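Local structure of CdnC (Chryseobacterium gregarium DSM 19109, 7MGV) at residues A[22-27]-A[88-94]; A[131-135]-A[347-352]; A[236-242]-A[296-302]. The protein is an ATP-grasp ligase that installs omega-ester (macrolactone) rings in a ribosomally made precursor peptide, probably by ATP-driven activation of side-chain carboxylates. One frame throughout, in Å; residues are numbered along the deposited sequence.

Contact 1. Residues A[22-27]-A[88-94]; sequences NKILII and DISTVWY
Leu25 and Val92 pair at the middle of two neighbouring parallel strands, 22-27 and 91-94, whose axes run 14° apart. Trp93 N gives its hydrogen to Leu25 O at 2.7 Å, and Ile27 N gives a nearly straight bond to Trp93 O. Leu25 N bonds Thr91 O. At the start of the pair Lys23 O takes two donors. Ser90 N reaches it in the carbonyl plane, and Ser90 OG comes from above that plane at 2.7 Å. With chi1 at 60°, Ser90 OG lies between its backbone N and carbonyl carbon, close enough to N to share Lys23 O.

The side chains alternate between faces. Leu25 CD2 lies alongside Val92 CG2 at 3.7 Å, on the face covered by helix 110-130. Ile27 CB meets the edge of the Tyr94 ring at CD1, 3.6 Å away. On the other face, toward helix 35-46, Ile26 CD1 touches the edge of the Trp93 indole at CE3, 3.8 Å apart. Lys23 bends at chi3 and brings NZ into a salt bridge with Asp88 OD1 at 2.6 Å, on the syn side but somewhat out of the carboxylate plane. Ser85 O is a second partner of NZ.

This is the central strand pair of the parallel sheet in the MvdD-type pre-ATP-grasp domain. Backbone bonds, branched apolar chains and two aromatic rings hold its buried length, while charge is confined to the more exposed starting end.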
loop_
_atom_site.group_PDB
_atom_site.type_symbol
_atom_site.label_atom_id
_atom_site.label_comp_id
_atom_site.label_asym_id
_atom_site.label_seq_id
_atom_site.Cartn_x
_atom_site.Cartn_y
_atom_site.Cartn_z
ATOM N N ASN A 22 29.775 8.084 1.768
ATOM C CA ASN A 22 28.505 7.393 1.947
ATOM C C ASN A 22 27.384 8.172 1.269
ATOM O O ASN A 22 27.211 9.370 1.512
ATOM C CB ASN A 22 28.204 7.211 3.434
ATOM C CG ASN A 22 28.462 5.795 3.908
ATOM O OD1 ASN A 22 29.229 5.052 3.296
ATOM N ND2 ASN A 22 27.822 5.413 5.007
ATOM N N LYS A 23 26.626 7.489 0.418
ATOM C CA LYS A 23 25.580 8.116 -0.377
ATOM C C LYS A 23 24.217 7.885 0.259
ATOM O O LYS A 23 23.901 6.772 0.693
ATOM C CB LYS A 23 25.590 7.575 -1.808
ATOM C CG LYS A 23 26.819 7.977 -2.604
ATOM C CD LYS A 23 26.727 7.506 -4.043
ATOM C CE LYS A 23 26.900 6.001 -4.140
ATOM N NZ LYS A 23 26.869 5.534 -5.552
ATOM N N ILE A 24 23.411 8.943 0.308
ATOM C CA ILE A 24 22.094 8.917 0.935
ATOM C C ILE A 24 21.078 9.402 -0.090
ATOM O O ILE A 24 21.096 10.576 -0.479
ATOM C CB ILE A 24 22.040 9.775 2.205
ATOM C CG1 ILE A 24 22.987 9.213 3.266
ATOM C CG2 ILE A 24 20.613 9.856 2.733
ATOM C CD1 ILE A 24 22.968 9.977 4.566
ATOM N N LEU A 25 20.196 8.506 -0.524
ATOM C CA LEU A 25 19.144 8.864 -1.465
ATOM C C LEU A 25 17.983 9.517 -0.727
ATOM O O LEU A 25 17.521 9.006 0.298
ATOM C CB LEU A 25 18.663 7.627 -2.221
ATOM C CG LEU A 25 17.643 7.874 -3.332
ATOM C CD1 LEU A 25 18.284 8.604 -4.503
ATOM C CD2 LEU A 25 17.020 6.563 -3.786
ATOM N N ILE A 26 17.514 10.650 -1.243
ATOM C CA ILE A 26 16.383 11.373 -0.674
ATOM C C ILE A 26 15.341 11.573 -1.764
ATOM O O ILE A 26 15.648 12.119 -2.830
ATOM C CB ILE A 26 16.809 12.725 -0.074
ATOM C CG1 ILE A 26 17.760 12.513 1.106
ATOM C CG2 ILE A 26 15.586 13.518 0.360
ATOM C CD1 ILE A 26 18.101 13.787 1.849
ATOM N N ILE A 27 14.115 11.134 -1.494
ATOM C CA ILE A 27 12.998 11.273 -2.421
ATOM C C ILE A 27 12.163 12.471 -1.987
ATOM O O ILE A 27 11.682 12.522 -0.848
ATOM C CB ILE A 27 12.145 9.996 -2.467
ATOM C CG1 ILE A 27 13.038 8.759 -2.591
ATOM C CG2 ILE A 27 11.147 10.064 -3.613
ATOM C CD1 ILE A 27 13.735 8.637 -3.926
ATOM N N ASP A 88 24.427 1.170 -4.497
ATOM C CA ASP A 88 25.335 1.141 -3.358
ATOM C C ASP A 88 25.048 2.273 -2.374
ATOM O O ASP A 88 25.943 2.717 -1.653
ATOM C CB ASP A 88 26.788 1.201 -3.826
ATOM C CG ASP A 88 27.087 2.452 -4.628
ATOM O OD1 ASP A 88 26.144 3.024 -5.214
ATOM O OD2 ASP A 88 28.265 2.865 -4.672
ATOM N N ILE A 89 23.804 2.757 -2.339
ATOM C CA ILE A 89 23.444 3.786 -1.373
ATOM C C ILE A 89 23.500 3.205 0.034
ATOM O O ILE A 89 23.233 2.015 0.255
ATOM C CB ILE A 89 22.052 4.370 -1.675
ATOM C CG1 ILE A 89 21.003 3.257 -1.737
ATOM C CG2 ILE A 89 22.074 5.175 -2.966
ATOM C CD1 ILE A 89 19.576 3.761 -1.697
ATOM N N SER A 90 23.855 4.051 1.003
ATOM C CA SER A 90 23.915 3.594 2.386
ATOM C C SER A 90 22.527 3.543 3.013
ATOM O O SER A 90 22.180 2.558 3.673
ATOM C CB SER A 90 24.844 4.495 3.202
ATOM O OG SER A 90 24.397 5.839 3.191
ATOM N N THR A 91 21.729 4.594 2.830
ATOM C CA THR A 91 20.336 4.611 3.253
ATOM C C THR A 91 19.508 5.341 2.208
ATOM O O THR A 91 20.037 5.980 1.294
ATOM C CB THR A 91 20.136 5.293 4.615
ATOM O OG1 THR A 91 20.377 6.699 4.488
ATOM C CG2 THR A 91 21.055 4.707 5.672
ATOM N N VAL A 92 18.190 5.239 2.353
ATOM C CA VAL A 92 17.241 6.000 1.553
ATOM C C VAL A 92 16.266 6.682 2.501
ATOM O O VAL A 92 15.893 6.118 3.536
ATOM C CB VAL A 92 16.497 5.107 0.534
ATOM C CG1 VAL A 92 15.673 4.039 1.242
ATOM C CG2 VAL A 92 15.616 5.949 -0.380
ATOM N N TRP A 93 15.880 7.910 2.168
ATOM C CA TRP A 93 14.847 8.640 2.899
ATOM C C TRP A 93 13.732 8.953 1.909
ATOM O O TRP A 93 13.857 9.870 1.090
ATOM C CB TRP A 93 15.396 9.910 3.541
ATOM C CG TRP A 93 14.351 10.682 4.295
ATOM C CD1 TRP A 93 13.198 10.187 4.832
ATOM C CD2 TRP A 93 14.361 12.083 4.590
ATOM N NE1 TRP A 93 12.490 11.192 5.444
ATOM C CE2 TRP A 93 13.182 12.366 5.310
ATOM C CE3 TRP A 93 15.251 13.127 4.317
ATOM C CZ2 TRP A 93 12.872 13.648 5.760
ATOM C CZ3 TRP A 93 14.940 14.398 4.764
ATOM C CH2 TRP A 93 13.760 14.648 5.478
ATOM N N TYR A 94 12.647 8.191 1.983
ATOM C CA TYR A 94 11.506 8.360 1.090
ATOM C C TYR A 94 10.462 9.209 1.807
ATOM O O TYR A 94 9.705 8.710 2.643
ATOM C CB TYR A 94 10.942 7.006 0.670
ATOM C CG TYR A 94 9.633 7.080 -0.088
ATOM C CD1 TYR A 94 9.402 8.077 -1.028
ATOM C CD2 TYR A 94 8.629 6.148 0.136
ATOM C CE1 TYR A 94 8.208 8.146 -1.718
ATOM C CE2 TYR A 94 7.432 6.209 -0.549
ATOM C CZ TYR A 94 7.226 7.208 -1.475
ATOM O OH TYR A 94 6.035 7.271 -2.159
#

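Contact 2. Residues A[131-135]-A[347-352]; sequences IDAYS and RRDNRV
Tyr134 lies against Arg347, and its side chain can be followed outward from the backbone. CB is 3.5 Å from Arg347 NH1. CG stands anti to the backbone N (chi1 170°), which places the ring between Arg347 and Asn350. CD1 comes within 3.1 Å of Asn350 OD1, which approaches obliquely. On the other branch, CD2 sits under the centre of the Arg347 guanidinium, 3.5 Å from CZ. The two flat groups are stacked, with planes 15° apart, in a cation-pi contact with CZ over the ring face. Arg347 CD adds a CH-pi contact almost straight above the ring centre. CE1 faces Arg348 O at the ring edge. At the tip, OH is hydrogen-bonded to Asp296 OD2, in the loop before strand 297-304. Arg347 NH2 is held in turn by Leu340 O.

Beyond the ring, the Asn350 amide makes two hydrogen bonds with the backbone of Ser135. Its OD1 accepts from Ser135 N at 3.0 Å. Its ND2 gives a nearly straight bond to Ser135 O at 2.6 Å, in the amide plane and on a lone pair of the carbonyl. One water joins Ala133 O, Ser135 OG and Asn350 O. Further along, Val352 N bonds Asp132 O at 3.1 Å, and Arg351 CG packs on Tyr134 N. Asp132 OD2 forms a salt bridge with Lys157 of the second subunit.

The contact ties the C-terminal tail to the start of edge strand 134-136. The two hydrogen bonds of the side-chain amide hold Asn350 against rotation and engage both N and O of Ser135. The stacked cation probably polarises the Tyr134 ring, and the tail is joined mainly by hydrogen bonds and a cation-pi stack, with little purely apolar packing.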
loop_
_atom_site.group_PDB
_atom_site.type_symbol
_atom_site.label_atom_id
_atom_site.label_comp_id
_atom_site.label_asym_id
_atom_site.label_seq_id
_atom_site.Cartn_x
_atom_site.Cartn_y
_atom_site.Cartn_z
ATOM N N ILE A 131 14.866 -1.408 -2.458
ATOM C CA ILE A 131 16.062 -0.963 -1.753
ATOM C C ILE A 131 16.200 -1.752 -0.459
ATOM O O ILE A 131 15.315 -1.714 0.405
ATOM C CB ILE A 131 16.003 0.544 -1.489
ATOM C CG1 ILE A 131 16.030 1.321 -2.808
ATOM C CG2 ILE A 131 17.151 0.976 -0.592
ATOM C CD1 ILE A 131 15.890 2.820 -2.636
ATOM N N ASP A 132 17.310 -2.479 -0.320
ATOM C CA ASP A 132 17.559 -3.270 0.876
ATOM C C ASP A 132 18.422 -2.548 1.903
ATOM O O ASP A 132 18.558 -3.038 3.028
ATOM C CB ASP A 132 18.208 -4.613 0.511
ATOM C CG ASP A 132 19.519 -4.452 -0.234
ATOM O OD1 ASP A 132 19.892 -3.308 -0.566
ATOM O OD2 ASP A 132 20.179 -5.483 -0.487
ATOM N N ALA A 133 19.005 -1.407 1.546
ATOM C CA ALA A 133 19.655 -0.571 2.540
ATOM C C ALA A 133 18.613 0.007 3.493
ATOM O O ALA A 133 17.409 -0.005 3.216
ATOM C CB ALA A 133 20.446 0.551 1.866
ATOM N N TYR A 134 19.089 0.505 4.635
ATOM C CA TYR A 134 18.195 1.083 5.632
ATOM C C TYR A 134 17.307 2.149 5.001
ATOM O O TYR A 134 17.767 2.971 4.205
ATOM C CB TYR A 134 18.999 1.684 6.787
ATOM C CG TYR A 134 18.156 2.512 7.729
ATOM C CD1 TYR A 134 17.403 1.909 8.730
ATOM C CD2 TYR A 134 18.104 3.895 7.613
ATOM C CE1 TYR A 134 16.625 2.662 9.589
ATOM C CE2 TYR A 134 17.331 4.654 8.465
ATOM C CZ TYR A 134 16.594 4.035 9.450
ATOM O OH TYR A 134 15.827 4.796 10.296
ATOM N N SER A 135 16.024 2.127 5.357
ATOM C CA SER A 135 15.030 2.989 4.733
ATOM C C SER A 135 14.272 3.763 5.798
ATOM O O SER A 135 13.806 3.181 6.782
ATOM C CB SER A 135 14.051 2.171 3.881
ATOM O OG SER A 135 13.172 1.420 4.699
ATOM N N ARG A 347 18.944 3.102 15.481
ATOM C CA ARG A 347 17.923 2.863 14.476
ATOM C C ARG A 347 17.111 1.623 14.818
ATOM O O ARG A 347 17.569 0.727 15.534
ATOM C CB ARG A 347 18.533 2.669 13.084
ATOM C CG ARG A 347 19.579 3.680 12.691
ATOM C CD ARG A 347 20.203 3.283 11.368
ATOM N NE ARG A 347 20.522 4.448 10.556
ATOM C CZ ARG A 347 21.075 4.390 9.351
ATOM N NH1 ARG A 347 21.376 3.218 8.809
ATOM N NH2 ARG A 347 21.328 5.511 8.692
ATOM N N ARG A 348 15.891 1.588 14.288
ATOM C CA ARG A 348 15.129 0.347 14.170
ATOM C C ARG A 348 15.484 -0.229 12.807
ATOM O O ARG A 348 14.889 0.118 11.786
ATOM C CB ARG A 348 13.635 0.599 14.327
ATOM C CG ARG A 348 13.238 1.072 15.715
ATOM C CD ARG A 348 11.856 1.697 15.716
ATOM N NE ARG A 348 11.510 2.252 17.020
ATOM C CZ ARG A 348 11.721 3.516 17.375
ATOM N NH1 ARG A 348 12.277 4.363 16.520
ATOM N NH2 ARG A 348 11.373 3.934 18.586
ATOM N N ASP A 349 16.488 -1.105 12.795
ATOM C CA ASP A 349 17.059 -1.598 11.548
ATOM C C ASP A 349 16.005 -2.316 10.716
ATOM O O ASP A 349 15.395 -3.288 11.172
ATOM C CB ASP A 349 18.230 -2.532 11.848
ATOM C CG ASP A 349 19.085 -2.808 10.629
ATOM O OD1 ASP A 349 19.519 -1.838 9.975
ATOM O OD2 ASP A 349 19.325 -3.995 10.326
ATOM N N ASN A 350 15.792 -1.831 9.491
ATOM C CA ASN A 350 14.801 -2.400 8.584
ATOM C C ASN A 350 15.416 -2.820 7.254
ATOM O O ASN A 350 14.714 -2.876 6.240
ATOM C CB ASN A 350 13.652 -1.414 8.354
ATOM C CG ASN A 350 14.115 -0.095 7.753
ATOM O OD1 ASN A 350 15.274 0.058 7.364
ATOM N ND2 ASN A 350 13.203 0.867 7.673
ATOM N N ARG A 351 16.715 -3.108 7.236
ATOM C CA ARG A 351 17.353 -3.565 6.010
ATOM C C ARG A 351 16.763 -4.901 5.579
ATOM O O ARG A 351 16.496 -5.777 6.406
ATOM C CB ARG A 351 18.863 -3.696 6.208
ATOM C CG ARG A 351 19.581 -2.372 6.411
ATOM C CD ARG A 351 21.031 -2.592 6.803
ATOM N NE ARG A 351 21.148 -3.383 8.023
ATOM C CZ ARG A 351 22.300 -3.808 8.533
ATOM N NH1 ARG A 351 23.443 -3.516 7.927
ATOM N NH2 ARG A 351 22.310 -4.524 9.649
ATOM N N VAL A 352 16.551 -5.050 4.274
ATOM C CA VAL A 352 16.030 -6.295 3.719
ATOM C C VAL A 352 17.213 -7.249 3.581
ATOM O O VAL A 352 17.982 -7.167 2.621
ATOM C CB VAL A 352 15.318 -6.078 2.384
ATOM C CG1 VAL A 352 14.792 -7.400 1.843
ATOM C CG2 VAL A 352 14.189 -5.073 2.544
HETATM O O HOH W 1 14.845 -0.972 3.976
#

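Contact 3. Residues A[236-242]-A[296-302]; sequences LRITVVG and DYGAIDM
Strands 236-241 and 297-302 are the adjacent antiparallel strands at the middle of a five-stranded sheet in the ATP-grasp fold. Bound ADP lies close by, about 5 Å from the side chain of Arg237. Leu236, Ile238 and Val240 form hydrogen-bonded pairs with Met302, Ile300 and Gly298, respectively. Ile300 N meets Ile238 O nearly straight, at 2.9 Å. Past the strand end, Gly242 N still reaches Asp296 O, at 2.7 Å.

One face of the sheet is apolar and packs largely on helix 280-293. There Val240 CG2 touches Ile300 CD1 at 3.7 Å. Ile238 CD1 crosses to the sulfur of Met302, SD, at 3.8 Å. Leu236 CB lies against Met302 CB, nearer the end of the pair.

The opposite face carries Tyr297, Thr239 and Val241. With CG anti to the backbone N (chi1 179°), the Tyr297 ring leans across the neighbouring strand. Its CE1 meets the methyl CG2 of Thr239 at 3.6 Å, obliquely. Val241 CG2 stands at the ring edge, beside CD1. The hydroxyl bonds Gly319 O, which holds the far end of the ring. Replacing Tyr297 by an alanine would probably open a gap over Thr239 CG2 and Val241 CG2 and leave Gly319 O without this hydroxyl.

Farther along this face, Arg237 bends at chi2 and chi3 and turns toward Asp301. The guanidinium and carboxylate planes are 37° apart. The two form a salt bridge held by charge, since Asp301 OD2 lies 3.1 Å from Arg237 NE but well out of the guanidinium plane and no N-H points at it.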
loop_
_atom_site.group_PDB
_atom_site.type_symbol
_atom_site.label_atom_id
_atom_site.label_comp_id
_atom_site.label_asym_id
_atom_site.label_seq_id
_atom_site.Cartn_x
_atom_site.Cartn_y
_atom_site.Cartn_z
ATOM N N LEU A 236 -1.120 18.666 21.418
ATOM C CA LEU A 236 0.262 18.206 21.368
ATOM C C LEU A 236 0.601 17.661 19.991
ATOM O O LEU A 236 -0.161 16.868 19.426
ATOM C CB LEU A 236 0.521 17.116 22.414
ATOM C CG LEU A 236 0.321 17.441 23.893
ATOM C CD1 LEU A 236 0.494 16.186 24.729
ATOM C CD2 LEU A 236 1.293 18.512 24.338
ATOM N N ARG A 237 1.757 18.074 19.472
ATOM C CA ARG A 237 2.385 17.464 18.308
ATOM C C ARG A 237 3.725 16.888 18.741
ATOM O O ARG A 237 4.565 17.610 19.289
ATOM C CB ARG A 237 2.598 18.477 17.180
ATOM C CG ARG A 237 1.351 19.221 16.747
ATOM C CD ARG A 237 0.660 18.526 15.589
ATOM N NE ARG A 237 -0.789 18.700 15.637
ATOM C CZ ARG A 237 -1.491 19.387 14.741
ATOM N NH1 ARG A 237 -0.879 19.969 13.717
ATOM N NH2 ARG A 237 -2.807 19.493 14.867
ATOM N N ILE A 238 3.933 15.600 18.492
ATOM C CA ILE A 238 5.152 14.915 18.907
ATOM C C ILE A 238 5.835 14.372 17.661
ATOM O O ILE A 238 5.304 13.477 16.992
ATOM C CB ILE A 238 4.868 13.795 19.915
ATOM C CG1 ILE A 238 4.104 14.347 21.119
ATOM C CG2 ILE A 238 6.164 13.148 20.361
ATOM C CD1 ILE A 238 3.445 13.285 21.968
ATOM N N THR A 239 7.005 14.915 17.345
ATOM C CA THR A 239 7.837 14.420 16.255
ATOM C C THR A 239 8.876 13.469 16.833
ATOM O O THR A 239 9.632 13.841 17.736
ATOM C CB THR A 239 8.512 15.568 15.506
ATOM O OG1 THR A 239 7.561 16.616 15.274
ATOM C CG2 THR A 239 9.060 15.085 14.173
ATOM N N VAL A 240 8.911 12.246 16.317
ATOM C CA VAL A 240 9.839 11.221 16.772
ATOM C C VAL A 240 10.760 10.876 15.615
ATOM O O VAL A 240 10.291 10.469 14.542
ATOM C CB VAL A 240 9.108 9.969 17.278
ATOM C CG1 VAL A 240 10.062 9.082 18.061
ATOM C CG2 VAL A 240 7.919 10.368 18.125
ATOM N N VAL A 241 12.062 11.049 15.833
ATOM C CA VAL A 241 13.101 10.666 14.882
ATOM C C VAL A 241 13.968 9.634 15.593
ATOM O O VAL A 241 14.798 9.985 16.441
ATOM C CB VAL A 241 13.934 11.863 14.411
ATOM C CG1 VAL A 241 14.919 11.429 13.333
ATOM C CG2 VAL A 241 13.029 12.979 13.905
ATOM N N GLY A 242 13.781 8.362 15.254
ATOM C CA GLY A 242 14.449 7.299 15.975
ATOM C C GLY A 242 13.977 7.236 17.411
ATOM O O GLY A 242 12.817 6.906 17.676
ATOM N N ASP A 296 11.146 4.640 11.998
ATOM C CA ASP A 296 12.027 5.559 12.706
ATOM C C ASP A 296 11.597 7.013 12.580
ATOM O O ASP A 296 12.338 7.905 13.003
ATOM C CB ASP A 296 13.465 5.391 12.218
ATOM C CG ASP A 296 14.222 4.335 12.998
ATOM O OD1 ASP A 296 13.851 4.083 14.165
ATOM O OD2 ASP A 296 15.184 3.758 12.449
ATOM N N TYR A 297 10.422 7.277 12.014
ATOM C CA TYR A 297 9.874 8.624 11.985
ATOM C C TYR A 297 8.386 8.572 12.283
ATOM O O TYR A 297 7.685 7.664 11.829
ATOM C CB TYR A 297 10.096 9.322 10.638
ATOM C CG TYR A 297 9.503 10.712 10.607
ATOM C CD1 TYR A 297 10.139 11.772 11.239
ATOM C CD2 TYR A 297 8.293 10.959 9.970
ATOM C CE1 TYR A 297 9.596 13.042 11.226
ATOM C CE2 TYR A 297 7.743 12.225 9.953
ATOM C CZ TYR A 297 8.398 13.263 10.580
ATOM O OH TYR A 297 7.853 14.526 10.562
ATOM N N GLY A 298 7.911 9.551 13.044
ATOM C CA GLY A 298 6.498 9.625 13.363
ATOM C C GLY A 298 6.088 11.021 13.763
ATOM O O GLY A 298 6.865 11.765 14.365
ATOM N N ALA A 299 4.852 11.379 13.416
ATOM C CA ALA A 299 4.237 12.633 13.842
ATOM C C ALA A 299 2.918 12.294 14.525
ATOM O O ALA A 299 1.930 11.977 13.853
ATOM C CB ALA A 299 4.024 13.580 12.663
ATOM N N ILE A 300 2.904 12.361 15.853
ATOM C CA ILE A 300 1.760 11.952 16.660
ATOM C C ILE A 300 0.991 13.187 17.105
ATOM O O ILE A 300 1.587 14.202 17.491
ATOM C CB ILE A 300 2.215 11.117 17.875
ATOM C CG1 ILE A 300 2.844 9.799 17.417
ATOM C CG2 ILE A 300 1.051 10.846 18.820
ATOM C CD1 ILE A 300 4.354 9.827 17.350
ATOM N N ASP A 301 -0.336 13.103 17.048
ATOM C CA ASP A 301 -1.222 14.145 17.547
ATOM C C ASP A 301 -1.874 13.678 18.841
ATOM O O ASP A 301 -2.338 12.534 18.934
ATOM C CB ASP A 301 -2.293 14.497 16.511
ATOM C CG ASP A 301 -1.708 15.122 15.259
ATOM O OD1 ASP A 301 -2.373 15.081 14.202
ATOM O OD2 ASP A 301 -0.581 15.650 15.334
ATOM N N MET A 302 -1.908 14.558 19.838
ATOM C CA MET A 302 -2.518 14.225 21.116
ATOM C C MET A 302 -3.332 15.405 21.625
ATOM O O MET A 302 -3.094 16.560 21.264
ATOM C CB MET A 302 -1.468 13.818 22.163
ATOM C CG MET A 302 -0.680 12.565 21.809
ATOM S SD MET A 302 0.175 11.849 23.227
ATOM C CE MET A 302 -1.156 10.943 24.009
#

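How the contacts relate
Contacts 1 and 3 are buried strand pairs, one in the parallel sheet of the pre-ATP-grasp domain and one in the antiparallel sheet near ADP. Both rest on backbone bonds and apolar side chains, with one salt bridge toward one end of each. Contact 2 is only partly buried, reaches the second subunit, and relies on a stacked cation, an amide and water. It also bridges the other two. Val92 of contact 1 probably bonds Tyr134 of contact 2 through the backbone, as strands 91-94 and 134-136 are neighbours. Contact 2 joins contact 3 by side-chain hydrogen bonds, probably including Arg348 NH1 to Gly242 O. Contacts 1 and 3 do not touch; their nearest atoms are about 6 Å apart.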